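Local atomic coordinates of 2-hydroxyhepta-2,4-diene-1, 7-dioateisomerase (Mycobacterium abscessus, PDB entry 3R6O), a protein that probably acts as a magnesium-dependent isomerase of the fumarylacetoacetate hydrolase family, working on 2-hydroxyhepta-2,4-diene-1,7-dioate. Residues 160-165 with 279-284; 105-110 with 129-134; 182-187 with 225-230; 156-161 with 187-192. One frame throughout, in Å; residues are numbered along the deposited sequence.

Interaction 1: 160-165 with 279-284; sequences EIAVVI and IILTGT. With MG (magnesium ion), chain B.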
loop_
_atom_site.group_PDB
_atom_site.type_symbol
_atom_site.label_atom_id
_atom_site.label_comp_id
_atom_site.label_asym_id
_atom_site.label_seq_id
_atom_site.Cartn_x
_atom_site.Cartn_y
_atom_site.Cartn_z
ATOM N N GLU A 160 -3.816 -18.126 3.928
ATOM C CA GLU A 160 -2.746 -17.639 4.795
ATOM C C GLU A 160 -3.326 -17.162 6.112
ATOM O O GLU A 160 -4.483 -16.752 6.189
ATOM C CB GLU A 160 -1.991 -16.493 4.089
ATOM C CG GLU A 160 -1.667 -16.795 2.639
ATOM C CD GLU A 160 -0.543 -16.010 2.023
ATOM O OE1 GLU A 160 0.192 -15.254 2.700
ATOM O OE2 GLU A 160 -0.396 -16.161 0.808
ATOM N N ILE A 161 -2.487 -17.177 7.133
ATOM C CA ILE A 161 -2.803 -16.538 8.369
ATOM C C ILE A 161 -2.187 -15.096 8.334
ATOM O O ILE A 161 -0.976 -14.913 8.051
ATOM C CB ILE A 161 -2.291 -17.364 9.591
ATOM C CG1 ILE A 161 -2.791 -18.826 9.570
ATOM C CG2 ILE A 161 -2.715 -16.687 10.908
ATOM C CD1 ILE A 161 -4.314 -19.020 9.385
ATOM N N ALA A 162 -3.022 -14.111 8.604
ATOM C CA ALA A 162 -2.609 -12.707 8.698
ATOM C C ALA A 162 -2.465 -12.282 10.136
ATOM O O ALA A 162 -3.277 -12.661 10.992
ATOM C CB ALA A 162 -3.636 -11.768 8.001
ATOM N N VAL A 163 -1.466 -11.454 10.397
ATOM C CA VAL A 163 -1.437 -10.693 11.645
ATOM C C VAL A 163 -1.764 -9.254 11.314
ATOM O O VAL A 163 -1.430 -8.718 10.220
ATOM C CB VAL A 163 -0.103 -10.741 12.423
ATOM C CG1 VAL A 163 0.119 -12.126 12.965
ATOM C CG2 VAL A 163 1.051 -10.306 11.566
ATOM N N VAL A 164 -2.411 -8.643 12.285
ATOM C CA VAL A 164 -2.770 -7.286 12.258
ATOM C C VAL A 164 -1.950 -6.519 13.301
ATOM O O VAL A 164 -1.922 -6.891 14.477
ATOM C CB VAL A 164 -4.257 -7.125 12.593
ATOM C CG1 VAL A 164 -4.601 -5.674 12.603
ATOM C CG2 VAL A 164 -5.140 -7.871 11.577
ATOM N N ILE A 165 -1.378 -5.397 12.887
ATOM C CA ILE A 165 -0.468 -4.638 13.730
ATOM C C ILE A 165 -1.290 -3.750 14.651
ATOM O O ILE A 165 -2.287 -3.137 14.233
ATOM C CB ILE A 165 0.471 -3.758 12.868
ATOM C CG1 ILE A 165 1.320 -4.602 11.916
ATOM C CG2 ILE A 165 1.359 -2.891 13.695
ATOM C CD1 ILE A 165 2.212 -5.650 12.599
ATOM N N ILE A 279 -1.781 -4.913 7.909
ATOM C CA ILE A 279 -2.000 -6.364 7.852
ATOM C C ILE A 279 -0.803 -7.019 7.190
ATOM O O ILE A 279 -0.331 -6.531 6.147
ATOM C CB ILE A 279 -3.225 -6.692 6.978
ATOM C CG1 ILE A 279 -4.506 -6.166 7.659
ATOM C CG2 ILE A 279 -3.390 -8.209 6.693
ATOM C CD1 ILE A 279 -5.701 -6.358 6.760
ATOM N N ILE A 280 -0.319 -8.110 7.785
ATOM C CA ILE A 280 0.695 -8.968 7.138
ATOM C C ILE A 280 0.139 -10.386 6.921
ATOM O O ILE A 280 -0.214 -11.057 7.892
ATOM C CB ILE A 280 2.028 -9.031 7.958
ATOM C CG1 ILE A 280 2.596 -7.624 8.248
ATOM C CG2 ILE A 280 3.091 -9.794 7.168
ATOM C CD1 ILE A 280 3.724 -7.642 9.369
ATOM N N LEU A 281 0.057 -10.827 5.661
ATOM C CA LEU A 281 -0.240 -12.211 5.324
ATOM C C LEU A 281 1.074 -13.000 5.400
ATOM O O LEU A 281 2.072 -12.634 4.748
ATOM C CB LEU A 281 -0.852 -12.344 3.922
ATOM C CG LEU A 281 -2.355 -12.088 3.768
ATOM C CD1 LEU A 281 -2.622 -10.720 4.162
ATOM C CD2 LEU A 281 -2.779 -12.378 2.260
ATOM N N THR A 282 1.070 -14.069 6.181
ATOM C CA THR A 282 2.327 -14.692 6.582
ATOM C C THR A 282 2.763 -15.862 5.715
ATOM O O THR A 282 3.697 -16.548 6.074
ATOM C CB THR A 282 2.322 -15.104 8.051
ATOM O OG1 THR A 282 1.285 -16.068 8.301
ATOM C CG2 THR A 282 2.148 -13.846 8.937
ATOM N N GLY A 283 2.105 -16.082 4.572
ATOM C CA GLY A 283 2.502 -17.162 3.678
ATOM C C GLY A 283 1.449 -18.251 3.525
ATOM O O GLY A 283 0.598 -18.396 4.358
ATOM N N THR A 284 1.531 -18.984 2.420
ATOM C CA THR A 284 0.654 -20.105 2.120
ATOM C C THR A 284 1.422 -21.428 1.944
ATOM O O THR A 284 2.569 -21.441 1.471
ATOM C CB THR A 284 -0.165 -19.785 0.836
ATOM O OG1 THR A 284 -1.284 -20.646 0.752
ATOM C CG2 THR A 284 0.695 -19.865 -0.435
HETATM MG MG MG B . 1.240 -15.158 -0.532
HETATM O O HOH W 1 0.375 -18.291 6.983
#
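The carbonyl oxygen of Ile161 is gripped twice by one residue: Thr282 OG1 donates to Ile161 O at 2.6 Å and Thr282 N to the same Ile161 O at 2.9 Å. The hydroxyl can bend back to this acceptor because OG1 sits between the backbone N and the carbonyl carbon (chi1 61°). Thr282 OG1 also receives a hydrogen bond from a water, which donates to Gly283 O as well and accepts from Ile161 N, so it fills in where the strand 279-281 has ended. Further along, the ladder is regular and antiparallel (158° between strand directions): Val163 and Ile280 exchange two backbone bonds, the straighter being Ile280 N to Val163 O at 2.7 Å. Their side chains lie side by side, with Val163 CG2 3.9 Å from Ile280 CB, while Ala162 CB meets Ile279 CG2 on the other face. At the metal end the extended Glu160 chain divides its carboxylate. Glu160 OE2 binds the magnesium ion at 2.3 Å; Glu160 OE1 takes the N-H of Gly283 at 2.8 Å from above the carboxylate plane, a bond that should help fix the rotation of the group. The pair lies deep in the mixed sheet, with strands 181-192 and 106-110 flanking it, and Phe261 and Val264 of helix 261-269 covering the face of Val163 and Ile280.

Interaction 2: 105-110 with 129-134; sequences QVIALG and PVVFMK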
loop_
_atom_site.group_PDB
_atom_site.type_symbol
_atom_site.label_atom_id
_atom_site.label_comp_id
_atom_site.label_asym_id
_atom_site.label_seq_id
_atom_site.Cartn_x
_atom_site.Cartn_y
_atom_site.Cartn_z
ATOM N N GLN A 105 -1.623 -0.495 4.866
ATOM C CA GLN A 105 -0.925 -1.252 3.855
ATOM C C GLN A 105 -1.137 -2.719 4.112
ATOM O O GLN A 105 -1.367 -3.126 5.263
ATOM C CB GLN A 105 0.572 -0.943 3.801
ATOM C CG GLN A 105 1.375 -1.364 5.030
ATOM C CD GLN A 105 2.748 -0.735 5.117
ATOM O OE1 GLN A 105 3.440 -0.576 4.085
ATOM N NE2 GLN A 105 3.177 -0.401 6.353
ATOM N N VAL A 106 -1.052 -3.494 3.032
ATOM C CA VAL A 106 -1.198 -4.939 3.121
ATOM C C VAL A 106 0.027 -5.622 2.543
ATOM O O VAL A 106 0.297 -5.528 1.338
ATOM C CB VAL A 106 -2.455 -5.409 2.400
ATOM C CG1 VAL A 106 -2.636 -6.953 2.573
ATOM C CG2 VAL A 106 -3.670 -4.575 2.943
ATOM N N ILE A 107 0.788 -6.224 3.443
ATOM C CA ILE A 107 2.012 -6.928 3.112
ATOM C C ILE A 107 1.688 -8.404 3.002
ATOM O O ILE A 107 0.928 -8.933 3.812
ATOM C CB ILE A 107 3.083 -6.749 4.201
ATOM C CG1 ILE A 107 3.351 -5.269 4.469
ATOM C CG2 ILE A 107 4.406 -7.514 3.808
ATOM C CD1 ILE A 107 3.587 -4.468 3.287
ATOM N N ALA A 108 2.231 -9.069 1.992
ATOM C CA ALA A 108 2.075 -10.530 1.836
ATOM C C ALA A 108 3.443 -11.174 1.632
ATOM O O ALA A 108 4.277 -10.669 0.829
ATOM C CB ALA A 108 1.148 -10.877 0.609
ATOM N N LEU A 109 3.656 -12.309 2.293
ATOM C CA LEU A 109 4.901 -13.042 2.149
ATOM C C LEU A 109 4.764 -14.206 1.167
ATOM O O LEU A 109 3.846 -15.032 1.281
ATOM C CB LEU A 109 5.354 -13.533 3.515
ATOM C CG LEU A 109 6.489 -12.831 4.198
ATOM C CD1 LEU A 109 6.144 -11.340 4.507
ATOM C CD2 LEU A 109 6.821 -13.714 5.486
ATOM N N GLY A 110 5.674 -14.251 0.200
ATOM C CA GLY A 110 5.891 -15.436 -0.623
ATOM C C GLY A 110 6.968 -16.332 -0.076
ATOM O O GLY A 110 7.895 -15.869 0.578
ATOM N N PRO A 129 12.142 -15.701 2.244
ATOM C CA PRO A 129 10.793 -15.237 1.847
ATOM C C PRO A 129 10.818 -13.866 1.124
ATOM O O PRO A 129 11.697 -13.032 1.414
ATOM C CB PRO A 129 10.061 -15.142 3.182
ATOM C CG PRO A 129 10.763 -16.144 4.054
ATOM C CD PRO A 129 12.189 -16.016 3.688
ATOM N N VAL A 130 9.860 -13.648 0.208
ATOM C CA VAL A 130 9.783 -12.460 -0.630
ATOM C C VAL A 130 8.652 -11.587 -0.116
ATOM O O VAL A 130 7.544 -12.054 0.150
ATOM C CB VAL A 130 9.507 -12.883 -2.092
ATOM C CG1 VAL A 130 9.207 -11.662 -3.024
ATOM C CG2 VAL A 130 10.663 -13.672 -2.585
ATOM N N VAL A 131 8.932 -10.301 0.029
ATOM C CA VAL A 131 7.927 -9.410 0.465
ATOM C C VAL A 131 7.156 -8.828 -0.714
ATOM O O VAL A 131 7.737 -8.139 -1.589
ATOM C CB VAL A 131 8.520 -8.302 1.342
ATOM C CG1 VAL A 131 7.399 -7.336 1.827
ATOM C CG2 VAL A 131 9.307 -8.935 2.514
ATOM N N PHE A 132 5.849 -9.088 -0.711
ATOM C CA PHE A 132 4.907 -8.531 -1.696
ATOM C C PHE A 132 4.018 -7.546 -1.022
ATOM O O PHE A 132 3.912 -7.559 0.212
ATOM C CB PHE A 132 3.990 -9.596 -2.311
ATOM C CG PHE A 132 4.734 -10.682 -3.017
ATOM C CD1 PHE A 132 5.534 -10.369 -4.082
ATOM C CD2 PHE A 132 4.669 -11.998 -2.573
ATOM C CE1 PHE A 132 6.294 -11.366 -4.752
ATOM C CE2 PHE A 132 5.432 -12.999 -3.228
ATOM C CZ PHE A 132 6.235 -12.667 -4.311
ATOM N N MET A 133 3.345 -6.724 -1.849
ATOM C CA MET A 133 2.337 -5.812 -1.357
ATOM C C MET A 133 1.052 -5.990 -2.172
ATOM O O MET A 133 1.080 -6.034 -3.412
ATOM C CB MET A 133 2.827 -4.353 -1.364
ATOM C CG MET A 133 2.520 -3.623 -0.014
ATOM S SD MET A 133 3.135 -1.961 0.084
ATOM C CE MET A 133 4.809 -2.230 -0.336
ATOM N N LYS A 134 -0.062 -6.122 -1.456
ATOM C CA LYS A 134 -1.411 -6.065 -2.019
ATOM C C LYS A 134 -2.057 -4.679 -1.902
ATOM O O LYS A 134 -2.019 -4.089 -0.852
ATOM C CB LYS A 134 -2.315 -7.057 -1.270
ATOM C CG LYS A 134 -1.826 -8.511 -1.536
ATOM C CD LYS A 134 -2.788 -9.517 -1.010
ATOM C CE LYS A 134 -3.945 -9.837 -1.916
ATOM N NZ LYS A 134 -3.586 -10.795 -3.061
HETATM O O HOH W 2 -0.569 -2.155 0.650
#
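Ile107 and Met133 form a non-hydrogen-bonded antiparallel pair whose side chains share a face with Val131. From CB of Ile107, which stands 4.2 Å from Phe132 O, the two branches part. CG2 lies anti to the backbone N and reaches Val131 CG1, the Ile107 CG2 to Val131 CG1 distance being 3.6 Å. The other branch runs through CG1, anti to the carbonyl carbon (chi1 -55°), and turns at chi2 to lay Ile107 CD1 against Met133 CG at 3.6 Å, with Met133 SD a little farther off. Across the ladder, Ala108 and Phe132 exchange two bonds of unlike geometry. Phe132 N meets Ala108 O at 2.7 Å almost in line with the carbonyl, whereas Ala108 N approaches Phe132 O at 2.9 Å from 48° out of the carbonyl plane. Gly110 and Val130 make a second bonded pair, and Phe132 CE2 comes within 3.6 Å of Gly110 CA, approaching obliquely. At the opposite end Lys134 N donates to Val106 O, and a water accepting from Val106 N and donating to Lys134 O adds a second link. Lys134 CB lies 3.9 Å from Val106 CG1, and the bent tail of the lysine ends in a salt bridge to Asp189. On the face of Ile107 the contact is apolar; Val211 of the second subunit packs on Met133, while helix 261-269 meets Leu109. The lysine on the opposite face sends its charge to a magnesium ligand and probably offsets part of that site's negative charge.

Interaction 3: 182-187 with 225-230; sequences AGYMLA and WLFTTG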
loop_
_atom_site.group_PDB
_atom_site.type_symbol
_atom_site.label_atom_id
_atom_site.label_comp_id
_atom_site.label_asym_id
_atom_site.label_seq_id
_atom_site.Cartn_x
_atom_site.Cartn_y
_atom_site.Cartn_z
ATOM N N ALA A 182 -1.999 -6.804 17.293
ATOM C CA ALA A 182 -3.304 -6.725 17.900
ATOM C C ALA A 182 -3.994 -8.077 17.811
ATOM O O ALA A 182 -4.783 -8.401 18.656
ATOM C CB ALA A 182 -4.153 -5.651 17.226
ATOM N N GLY A 183 -3.756 -8.841 16.741
ATOM C CA GLY A 183 -4.364 -10.164 16.648
ATOM C C GLY A 183 -4.183 -10.811 15.283
ATOM O O GLY A 183 -3.251 -10.476 14.553
ATOM N N TYR A 184 -5.080 -11.740 14.963
ATOM C CA TYR A 184 -4.903 -12.616 13.815
ATOM C C TYR A 184 -6.200 -12.745 13.021
ATOM O O TYR A 184 -7.301 -12.688 13.585
ATOM C CB TYR A 184 -4.520 -14.023 14.256
ATOM C CG TYR A 184 -3.408 -14.217 15.253
ATOM C CD1 TYR A 184 -2.136 -14.592 14.839
ATOM C CD2 TYR A 184 -3.654 -14.138 16.604
ATOM C CE1 TYR A 184 -1.123 -14.826 15.752
ATOM C CE2 TYR A 184 -2.657 -14.383 17.537
ATOM C CZ TYR A 184 -1.388 -14.731 17.109
ATOM O OH TYR A 184 -0.413 -14.982 18.048
ATOM N N MET A 185 -6.085 -12.958 11.713
ATOM C CA MET A 185 -7.263 -13.164 10.840
ATOM C C MET A 185 -6.922 -14.213 9.796
ATOM O O MET A 185 -5.756 -14.305 9.355
ATOM C CB MET A 185 -7.591 -11.929 10.005
ATOM C CG MET A 185 -7.751 -10.676 10.720
ATOM S SD MET A 185 -8.536 -9.563 9.577
ATOM C CE MET A 185 -7.178 -8.993 8.565
ATOM N N LEU A 186 -7.937 -14.953 9.367
ATOM C CA LEU A 186 -7.786 -15.823 8.205
ATOM C C LEU A 186 -7.743 -14.908 6.984
ATOM O O LEU A 186 -8.358 -13.838 6.975
ATOM C CB LEU A 186 -8.969 -16.801 8.135
ATOM C CG LEU A 186 -8.847 -18.097 7.337
ATOM C CD1 LEU A 186 -7.587 -18.836 7.725
ATOM C CD2 LEU A 186 -10.137 -18.985 7.547
ATOM N N ALA A 187 -6.975 -15.280 5.969
ATOM C CA ALA A 187 -6.887 -14.476 4.775
ATOM C C ALA A 187 -6.639 -15.342 3.536
ATOM O O ALA A 187 -6.309 -16.523 3.660
ATOM C CB ALA A 187 -5.805 -13.378 4.907
ATOM N N TRP A 225 -13.164 -12.935 11.538
ATOM C CA TRP A 225 -12.918 -12.104 12.700
ATOM C C TRP A 225 -11.466 -11.876 13.004
ATOM O O TRP A 225 -10.595 -12.625 12.563
ATOM C CB TRP A 225 -13.674 -12.665 13.932
ATOM C CG TRP A 225 -13.368 -14.094 14.304
ATOM C CD1 TRP A 225 -12.210 -14.560 14.842
ATOM C CD2 TRP A 225 -14.251 -15.229 14.221
ATOM N NE1 TRP A 225 -12.289 -15.909 15.051
ATOM C CE2 TRP A 225 -13.534 -16.346 14.698
ATOM C CE3 TRP A 225 -15.567 -15.409 13.775
ATOM C CZ2 TRP A 225 -14.082 -17.629 14.745
ATOM C CZ3 TRP A 225 -16.120 -16.667 13.826
ATOM C CH2 TRP A 225 -15.380 -17.773 14.312
ATOM N N LEU A 226 -11.205 -10.789 13.717
ATOM C CA LEU A 226 -9.915 -10.565 14.342
ATOM C C LEU A 226 -9.864 -11.311 15.648
ATOM O O LEU A 226 -10.585 -10.980 16.585
ATOM C CB LEU A 226 -9.675 -9.079 14.582
ATOM C CG LEU A 226 -8.398 -8.676 15.308
ATOM C CD1 LEU A 226 -7.196 -8.958 14.441
ATOM C CD2 LEU A 226 -8.429 -7.157 15.645
ATOM N N PHE A 227 -9.000 -12.314 15.720
ATOM C CA PHE A 227 -8.831 -13.102 16.949
ATOM C C PHE A 227 -7.738 -12.398 17.715
ATOM O O PHE A 227 -6.570 -12.386 17.273
ATOM C CB PHE A 227 -8.447 -14.538 16.560
ATOM C CG PHE A 227 -8.139 -15.439 17.720
ATOM C CD1 PHE A 227 -9.158 -16.030 18.452
ATOM C CD2 PHE A 227 -6.832 -15.738 18.057
ATOM C CE1 PHE A 227 -8.877 -16.878 19.517
ATOM C CE2 PHE A 227 -6.548 -16.595 19.109
ATOM C CZ PHE A 227 -7.555 -17.161 19.839
ATOM N N THR A 228 -8.090 -11.715 18.794
ATOM C CA THR A 228 -7.113 -10.862 19.472
ATOM C C THR A 228 -6.087 -11.636 20.306
ATOM O O THR A 228 -6.288 -12.792 20.704
ATOM C CB THR A 228 -7.762 -9.805 20.376
ATOM O OG1 THR A 228 -8.374 -10.469 21.486
ATOM C CG2 THR A 228 -8.790 -8.983 19.571
ATOM N N THR A 229 -4.970 -10.963 20.548
ATOM C CA THR A 229 -3.870 -11.544 21.322
ATOM C C THR A 229 -4.182 -11.600 22.797
ATOM O O THR A 229 -3.652 -12.449 23.533
ATOM C CB THR A 229 -2.570 -10.775 21.057
ATOM O OG1 THR A 229 -2.806 -9.366 21.238
ATOM C CG2 THR A 229 -2.140 -10.982 19.633
ATOM N N GLY A 230 -5.060 -10.715 23.256
ATOM C CA GLY A 230 -5.419 -10.679 24.657
ATOM C C GLY A 230 -4.193 -10.624 25.551
ATOM O O GLY A 230 -3.342 -9.736 25.388
HETATM O O HOH W 3 -10.495 -14.756 10.721
#
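Backbone bonds define the pairing of Tyr184 with Phe227, an antiparallel hydrogen-bonded pair. Phe227 N gives a nearly straight bond (170° at the hydrogen) to Tyr184 O at 2.8 Å, in the carbonyl plane. The return bond, Tyr184 N to Phe227 O, has the same length but is more bent and tilted. Farther on, Thr229 N reaches Ala182 O at 3.2 Å from above the carbonyl plane. Where the strands part at the other end, a water bridges them, accepting from Leu186 N and donating to Trp225 O at 2.8 Å. Among aromatic contacts, the Tyr184 and Phe227 side chains cross at a slant, and Tyr184 CD2 comes to the edge of the Phe227 ring, in its plane, 3.8 Å from Phe227 CD2. Phe227 O in turn lies at the edge of the tyrosine ring. The phenol OH is taken outside the pair by the backbone N of Glu236. Aliphatic contacts occupy the other face: Leu226, with CG anti to the backbone N (chi1 177°), brings CD1 to 3.6 Å from Gly183 C and to 4.1 Å from Met185 CG. Gly183 and Thr228 approach to 4.0 Å between CA atoms, and Gly183 CA lies 3.2 Å from Phe227 O. Ala182 and Gly183 together face Val164 in a classic beta bulge of strand 181-192. That strand runs between strands 155-165 and 226-228, strand 25-28 follows beyond 226-228, and Ile67 of helix 63-67 packs against Ala182 and Leu226.

Interaction 4: 156-161 with 187-192; sequences DYEIEI and ANDITA. With MG (magnesium ion), chain B.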
loop_
_atom_site.group_PDB
_atom_site.type_symbol
_atom_site.label_atom_id
_atom_site.label_comp_id
_atom_site.label_asym_id
_atom_site.label_seq_id
_atom_site.Cartn_x
_atom_site.Cartn_y
_atom_site.Cartn_z
ATOM N N ASP A 156 -5.366 -17.963 -8.995
ATOM C CA ASP A 156 -4.994 -18.889 -7.941
ATOM C C ASP A 156 -5.444 -18.420 -6.541
ATOM O O ASP A 156 -5.613 -17.228 -6.287
ATOM C CB ASP A 156 -3.483 -19.124 -7.961
ATOM C CG ASP A 156 -3.115 -20.560 -7.685
ATOM O OD1 ASP A 156 -3.992 -21.325 -7.248
ATOM O OD2 ASP A 156 -1.927 -20.928 -7.916
ATOM N N TYR A 157 -5.565 -19.396 -5.653
ATOM C CA TYR A 157 -5.891 -19.255 -4.232
ATOM C C TYR A 157 -4.652 -19.544 -3.373
ATOM O O TYR A 157 -3.778 -20.336 -3.752
ATOM C CB TYR A 157 -7.040 -20.229 -3.861
ATOM C CG TYR A 157 -6.695 -21.646 -4.277
ATOM C CD1 TYR A 157 -5.980 -22.486 -3.425
ATOM C CD2 TYR A 157 -6.981 -22.101 -5.566
ATOM C CE1 TYR A 157 -5.595 -23.791 -3.839
ATOM C CE2 TYR A 157 -6.607 -23.396 -6.000
ATOM C CZ TYR A 157 -5.895 -24.233 -5.131
ATOM O OH TYR A 157 -5.534 -25.527 -5.535
ATOM N N GLU A 158 -4.581 -18.878 -2.219
ATOM C CA GLU A 158 -3.489 -19.051 -1.279
ATOM C C GLU A 158 -3.996 -18.738 0.121
ATOM O O GLU A 158 -4.023 -17.567 0.488
ATOM C CB GLU A 158 -2.383 -18.079 -1.586
ATOM C CG GLU A 158 -1.833 -18.152 -2.977
ATOM C CD GLU A 158 -0.645 -17.234 -3.172
ATOM O OE1 GLU A 158 -0.735 -16.062 -2.868
ATOM O OE2 GLU A 158 0.413 -17.694 -3.636
ATOM N N ILE A 159 -4.386 -19.755 0.869
ATOM C CA ILE A 159 -4.810 -19.572 2.267
ATOM C C ILE A 159 -3.629 -19.172 3.139
ATOM O O ILE A 159 -2.568 -19.753 3.071
ATOM C CB ILE A 159 -5.532 -20.814 2.832
ATOM C CG1 ILE A 159 -6.248 -20.466 4.147
ATOM C CG2 ILE A 159 -4.573 -22.071 2.986
ATOM C CD1 ILE A 159 -7.097 -21.683 4.709
ATOM N N GLU A 160 -3.816 -18.126 3.928
ATOM C CA GLU A 160 -2.746 -17.639 4.795
ATOM C C GLU A 160 -3.326 -17.162 6.112
ATOM O O GLU A 160 -4.483 -16.752 6.189
ATOM C CB GLU A 160 -1.991 -16.493 4.089
ATOM C CG GLU A 160 -1.667 -16.795 2.639
ATOM C CD GLU A 160 -0.543 -16.010 2.023
ATOM O OE1 GLU A 160 0.192 -15.254 2.700
ATOM O OE2 GLU A 160 -0.396 -16.161 0.808
ATOM N N ILE A 161 -2.487 -17.177 7.133
ATOM C CA ILE A 161 -2.803 -16.538 8.369
ATOM C C ILE A 161 -2.187 -15.096 8.334
ATOM O O ILE A 161 -0.976 -14.913 8.051
ATOM C CB ILE A 161 -2.291 -17.364 9.591
ATOM C CG1 ILE A 161 -2.791 -18.826 9.570
ATOM C CG2 ILE A 161 -2.715 -16.687 10.908
ATOM C CD1 ILE A 161 -4.314 -19.020 9.385
ATOM N N ALA A 187 -6.975 -15.280 5.969
ATOM C CA ALA A 187 -6.887 -14.476 4.775
ATOM C C ALA A 187 -6.639 -15.342 3.536
ATOM O O ALA A 187 -6.309 -16.523 3.660
ATOM C CB ALA A 187 -5.805 -13.378 4.907
ATOM N N ASN A 188 -6.795 -14.742 2.360
ATOM C CA ASN A 188 -6.327 -15.392 1.076
ATOM C C ASN A 188 -5.513 -14.428 0.209
ATOM O O ASN A 188 -5.956 -13.315 -0.057
ATOM C CB ASN A 188 -7.519 -15.920 0.299
ATOM C CG ASN A 188 -7.135 -17.095 -0.629
ATOM O OD1 ASN A 188 -6.407 -16.915 -1.586
ATOM N ND2 ASN A 188 -7.570 -18.300 -0.279
ATOM N N ASP A 189 -4.301 -14.808 -0.214
ATOM C CA ASP A 189 -3.570 -13.981 -1.163
ATOM C C ASP A 189 -3.928 -14.455 -2.584
ATOM O O ASP A 189 -3.182 -15.206 -3.191
ATOM C CB ASP A 189 -2.053 -14.077 -0.908
ATOM C CG ASP A 189 -1.262 -13.177 -1.803
ATOM O OD1 ASP A 189 -1.881 -12.411 -2.576
ATOM O OD2 ASP A 189 -0.020 -13.218 -1.783
ATOM N N ILE A 190 -5.104 -14.053 -3.069
ATOM C CA ILE A 190 -5.556 -14.371 -4.426
ATOM C C ILE A 190 -4.627 -13.686 -5.413
ATOM O O ILE A 190 -4.363 -12.477 -5.290
ATOM C CB ILE A 190 -6.984 -13.832 -4.735
ATOM C CG1 ILE A 190 -8.049 -14.359 -3.743
ATOM C CG2 ILE A 190 -7.383 -14.098 -6.270
ATOM C CD1 ILE A 190 -8.393 -15.841 -3.811
ATOM N N THR A 191 -4.237 -14.429 -6.436
ATOM C CA THR A 191 -3.196 -14.019 -7.377
ATOM C C THR A 191 -3.562 -14.501 -8.792
ATOM O O THR A 191 -3.938 -15.651 -8.980
ATOM C CB THR A 191 -1.838 -14.615 -6.976
ATOM O OG1 THR A 191 -1.511 -14.186 -5.654
ATOM C CG2 THR A 191 -0.723 -14.132 -7.942
ATOM N N ALA A 192 -3.496 -13.595 -9.756
ATOM C CA ALA A 192 -3.747 -13.876 -11.147
ATOM C C ALA A 192 -2.361 -14.128 -11.723
ATOM O O ALA A 192 -1.624 -13.185 -11.986
ATOM C CB ALA A 192 -4.413 -12.673 -11.823
HETATM MG MG MG B . 1.240 -15.158 -0.532
#
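Asp189 turns CG anti to its amide nitrogen (chi1 -176°), and Glu158 runs extended beyond CG with chi1 -57°; the two side chains lie side by side, pointing the same way. Their carboxylate planes are 60° apart, and Glu158 OE1 comes within 3.1 Å of Asp189 OD2, a close approach of two acidic groups. Asp189 OD2 binds the magnesium ion at 2.6 Å, while the CB of the same residue packs 3.2 Å from Glu160 OE2. Glu158 does not bind the metal in this chain. Basic residues surround these acids and probably offset their charge: Lys134 and Lys214 form salt bridges with Asp189, and Arg193 with Glu158. Backbone pairing at both ends frames the site. Asp156 N meets Thr191 O at 2.7 Å in a nearly straight bond, and Glu160 N and Ala187 O pair at 3.0 Å. Between them regular strand pairing gives way to a side-chain bond: Asn188 OD1 accepts from Glu158 N at 2.8 Å, standing in for a main-chain carbonyl, while Asp189 N donates to Glu158 O. Thr191 OG1 also donates to Asp189 O at 3.1 Å and is hydrogen-bonded by Lys214 NZ. Carboxylates on neighbouring antiparallel strands converging on one magnesium ion are consistent with the metal centre of the fumarylacetoacetate hydrolase family; Glu158 too has been seen as a magnesium ligand in this protein.

Overall arrangement
All four contacts belong to one mixed sheet. Interactions 1 and 4 share Glu160 and Ile161 on strand 155-165, which pairs with 279-281 along one edge and 181-192 along the other, and together they supply both protein ligands of the magnesium ion. Interaction 2 joins interaction 1 through Leu281 N to Ile107 O (2.8 Å) and Leu281 O to Leu109 N (2.9 Å), and reaches the metal site by the salt bridge from Lys134 to Asp189 of interaction 4. Interaction 3 continues strand 181-192 away from the site: its centre lies about 17 Å from that of interaction 4, and the Met185 side chain about 14 Å from the magnesium ion.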